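Local coordinates for protein lysozyme C (Equus asinus, PDB 5XUW) that hydrolyses the beta-1,4 linkages between N-acetylmuramic acid and N-acetylglucosamine in bacterial peptidoglycan, and binds one calcium ion, at residues K1-S4 with K5-A9; M31-E35 with S36-T40. All blocks are in the same frame, centred on the assembly; numbering follows the deposited sequence.

How the interactions relate
From the N terminus, interaction 1 joins the extended residues 1-4 to the first turn of helix 5-14, and interaction 2 then folds the turn after helix 25-36 back onto the last turn of that helix. Each is local, closing a single turn of continuous chain; they run in series, neither nesting nor crossing. They meet each other nonetheless. Probable backbone hydrogen bonds run from Thr-40 N to Lys-1 O (2.9 Å) and from Phe-3 N to Phe-38 O (3.0 Å), so the N-terminal segment lies along the exit of helix 25-36. The two helices also pack, Leu-8 CD2 on Ala-32 CB at 3.4 Å.

Interaction 1: residues K1-S4 with K5-A9; sequences KVFS and KCELA
Ser-4 and Glu-7 form a capping box at the start of helix 5-14, the first helix of this C-type lysozyme, each side chain accepting from the other's backbone N-H. Ser-4 is the N-cap: with chi1 at 73° its OG turns in over the helix start and takes the Glu-7 N-H at 3.0 Å. The return bond is longer, from Ser-4 N to Glu-7 OE1 at 3.3 Å, on the anti side of the carboxylate. Regular helical bonding begins at the same residue, since Leu-8 N gives a nearly straight bond to Ser-4 O at 3.0 Å. The Glu-7 chain is fully extended and carries its carboxylate back along residues 1-4, where OE2 forms a salt bridge with Lys-1 NZ at 2.6 Å, met on the syn side, 27° out of the carboxylate plane. One carboxylate thus serves two donors, a backbone amide on OE1 and an ammonium on OE2, which limits its rotation; as an acid in the helix's first turn it probably also gains from the helix dipole. The alpha-amino group (N) of Lys-1 bonds separately to Thr-40 OG1. Elsewhere in the turn, Lys-5 NZ bonds to Tyr-123 O and makes a cation-pi contact with that ring, while Cys-6 fixes the helix to the C-terminal region through its disulfide to Cys-127. Next to the capping box, the buried Phe-3 ring is clasped on both faces. Leu-8 CD1 sits over the centre of one face, a CH-pi contact 4.0 Å from the centroid; over the centre of the other, Lys-1 CE lies 3.4 Å above the ring plane, and the bend at the last torsion of Lys-1 turns NZ off toward Glu-7 OE2.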
# COMPACT_ATOMS: atom_id res chain seq x y z
N LYS A 1 -3.84 13.63 1.89
CA LYS A 1 -3.69 13.45 3.38
C LYS A 1 -2.36 12.77 3.64
O LYS A 1 -1.98 11.86 2.90
CB LYS A 1 -4.85 12.59 3.92
CG LYS A 1 -4.77 12.17 5.38
CD LYS A 1 -5.86 11.15 5.70
CE LYS A 1 -5.73 10.61 7.11
NZ LYS A 1 -6.06 11.59 8.17
N VAL A 2 -1.65 13.22 4.68
CA VAL A 2 -0.46 12.52 5.16
C VAL A 2 -0.78 11.96 6.55
O VAL A 2 -1.05 12.71 7.49
CB VAL A 2 0.77 13.44 5.20
CG1 VAL A 2 1.99 12.68 5.72
CG2 VAL A 2 1.05 14.00 3.81
N PHE A 3 -0.80 10.63 6.64
CA PHE A 3 -0.99 9.93 7.92
C PHE A 3 0.23 10.08 8.81
O PHE A 3 1.34 10.16 8.32
CB PHE A 3 -1.19 8.43 7.70
CG PHE A 3 -2.54 8.05 7.19
CD1 PHE A 3 -2.82 8.08 5.83
CD2 PHE A 3 -3.53 7.61 8.07
CE1 PHE A 3 -4.08 7.71 5.36
CE2 PHE A 3 -4.78 7.23 7.61
CZ PHE A 3 -5.06 7.28 6.25
N SER A 4 0.03 10.10 10.13
CA SER A 4 1.11 9.78 11.05
C SER A 4 1.22 8.27 11.06
O SER A 4 0.24 7.57 10.77
CB SER A 4 0.85 10.28 12.47
OG SER A 4 -0.14 9.50 13.14
N LYS A 5 2.39 7.76 11.40
CA LYS A 5 2.57 6.31 11.50
C LYS A 5 1.50 5.65 12.36
O LYS A 5 0.89 4.68 11.95
CB LYS A 5 3.96 5.99 12.05
CG LYS A 5 4.18 4.51 12.30
CD LYS A 5 5.66 4.16 12.39
CE LYS A 5 6.31 4.74 13.62
NZ LYS A 5 7.76 4.36 13.66
N CYS A 6 1.26 6.20 13.55
CA CYS A 6 0.28 5.58 14.47
C CYS A 6 -1.17 5.73 14.03
O CYS A 6 -1.99 4.82 14.25
CB CYS A 6 0.48 6.10 15.89
SG CYS A 6 2.03 5.52 16.60
N GLU A 7 -1.50 6.86 13.41
CA GLU A 7 -2.81 7.03 12.79
C GLU A 7 -3.07 5.93 11.77
O GLU A 7 -4.15 5.31 11.76
CB GLU A 7 -2.89 8.38 12.10
CG GLU A 7 -4.27 8.70 11.54
CD GLU A 7 -4.28 10.00 10.77
OE1 GLU A 7 -3.20 10.60 10.56
OE2 GLU A 7 -5.39 10.41 10.37
N LEU A 8 -2.09 5.69 10.90
CA LEU A 8 -2.24 4.65 9.88
C LEU A 8 -2.37 3.27 10.51
O LEU A 8 -3.23 2.50 10.12
CB LEU A 8 -1.09 4.68 8.86
CG LEU A 8 -1.24 3.68 7.70
CD1 LEU A 8 -2.53 3.90 6.93
CD2 LEU A 8 -0.03 3.75 6.77
N ALA A 9 -1.54 2.99 11.51
CA ALA A 9 -1.58 1.69 12.20
C ALA A 9 -2.98 1.38 12.75
O ALA A 9 -3.53 0.30 12.55
CB ALA A 9 -0.56 1.67 13.32

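Interaction 2: residues M31-E35 with S36-T40; sequences MAEYE and SNFNT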
# COMPACT_ATOMS: atom_id res chain seq x y z
N MET A 31 5.36 -0.82 4.77
CA MET A 31 5.23 -0.74 3.32
C MET A 31 4.72 0.65 2.93
O MET A 31 5.27 1.28 2.03
CB MET A 31 4.34 -1.86 2.78
CG MET A 31 4.03 -1.81 1.29
SD MET A 31 2.56 -0.86 0.86
CE MET A 31 1.28 -1.96 1.45
N ALA A 32 3.72 1.16 3.65
CA ALA A 32 3.19 2.48 3.33
C ALA A 32 4.23 3.59 3.53
O ALA A 32 4.33 4.50 2.71
CB ALA A 32 1.93 2.77 4.13
N GLU A 33 5.02 3.50 4.61
CA GLU A 33 6.02 4.54 4.88
C GLU A 33 7.01 4.63 3.73
O GLU A 33 7.32 5.72 3.25
CB GLU A 33 6.80 4.30 6.18
CG GLU A 33 7.67 5.50 6.53
CD GLU A 33 8.36 5.45 7.88
OE1 GLU A 33 8.12 4.53 8.69
OE2 GLU A 33 9.17 6.37 8.13
N TYR A 34 7.52 3.49 3.28
CA TYR A 34 8.57 3.50 2.28
C TYR A 34 8.06 3.61 0.84
O TYR A 34 8.79 4.09 -0.02
CB TYR A 34 9.55 2.34 2.52
CG TYR A 34 10.29 2.58 3.82
CD1 TYR A 34 11.42 3.41 3.85
CD2 TYR A 34 9.84 2.05 5.02
CE1 TYR A 34 12.08 3.68 5.04
CE2 TYR A 34 10.49 2.33 6.21
CZ TYR A 34 11.62 3.14 6.21
OH TYR A 34 12.26 3.43 7.39
N GLU A 35 6.81 3.23 0.58
CA GLU A 35 6.21 3.40 -0.75
C GLU A 35 5.79 4.84 -1.02
O GLU A 35 6.06 5.36 -2.10
CB GLU A 35 5.02 2.46 -0.94
CG GLU A 35 5.40 0.99 -1.14
CD GLU A 35 6.12 0.71 -2.45
OE1 GLU A 35 6.05 1.54 -3.37
OE2 GLU A 35 6.77 -0.36 -2.55
N SER A 36 5.16 5.48 -0.04
CA SER A 36 4.52 6.78 -0.25
C SER A 36 4.85 7.87 0.79
O SER A 36 4.30 8.98 0.69
CB SER A 36 3.01 6.57 -0.23
OG SER A 36 2.57 6.19 1.07
N ASN A 37 5.69 7.57 1.79
CA ASN A 37 5.89 8.45 2.95
C ASN A 37 4.57 8.85 3.63
O ASN A 37 4.40 9.98 4.08
CB ASN A 37 6.73 9.69 2.55
CG ASN A 37 7.37 10.40 3.75
OD1 ASN A 37 7.68 11.60 3.68
ND2 ASN A 37 7.55 9.69 4.84
N PHE A 38 3.63 7.89 3.69
CA PHE A 38 2.31 8.05 4.31
C PHE A 38 1.35 9.03 3.60
O PHE A 38 0.34 9.41 4.19
CB PHE A 38 2.42 8.45 5.79
CG PHE A 38 3.14 7.45 6.65
CD1 PHE A 38 2.81 6.10 6.60
CD2 PHE A 38 4.13 7.86 7.53
CE1 PHE A 38 3.47 5.18 7.40
CE2 PHE A 38 4.78 6.94 8.35
CZ PHE A 38 4.44 5.60 8.29
N ASN A 39 1.65 9.38 2.35
CA ASN A 39 0.92 10.39 1.61
C ASN A 39 -0.05 9.73 0.62
O ASN A 39 0.38 9.06 -0.32
CB ASN A 39 1.90 11.29 0.86
CG ASN A 39 1.25 12.53 0.27
OD1 ASN A 39 0.03 12.64 0.16
ND2 ASN A 39 2.07 13.50 -0.11
N THR A 40 -1.35 9.96 0.83
CA THR A 40 -2.38 9.39 -0.04
C THR A 40 -2.32 9.93 -1.46
O THR A 40 -2.87 9.32 -2.36
CB THR A 40 -3.81 9.64 0.49
OG1 THR A 40 -4.04 11.05 0.59
CG2 THR A 40 -4.01 8.99 1.84
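Ser-36 N completes the last turn of helix 25-36 with a bond of 3.0 Å to Ala-32 O, and the next amide, Asn-37 N, reaches Glu-33 O only in a bent, weak bond. There the helix stops: Asn-37 and Phe-38 both take positive phi as the central residues of a type I' beta turn, closed by Asn-39 N on Ser-36 O at 3.2 Å. The reversal also brings Asn-37 CA to 3.1 Å from Glu-33 O, a CA-H...O contact beside the weak amide bond. Ser-36 OG lies 2.9 Å from Ala-32 O and also meets Leu-56 O, so two carbonyls compete for its one proton. From within the turn, the Phe-38 side chain comes back against the helix. Glu-33 CA lies over one face of the ring near its rim, while farther out CB packs against CZ at 3.4 Å and CG against CE2 at 3.7 Å. Ala-32 CB touches the ring more loosely, at CD1. Extended, with CG anti to the backbone N (chi1 -171°), Glu-33 passes along the CZ-CE2 rim and sets its carboxylate beyond it, 30° from the ring plane. Leu-8 and Lys-5 of helix 5-14 also touch Phe-38, while Glu-35, one of two predicted active-site residues, leads away from the turn to Ala-110 N. Glu-33 therefore has a divided role: its methylenes serve as an apolar surface for Phe-38, while OE1 finds its polar partner in the hydroxyl of Tyr-123.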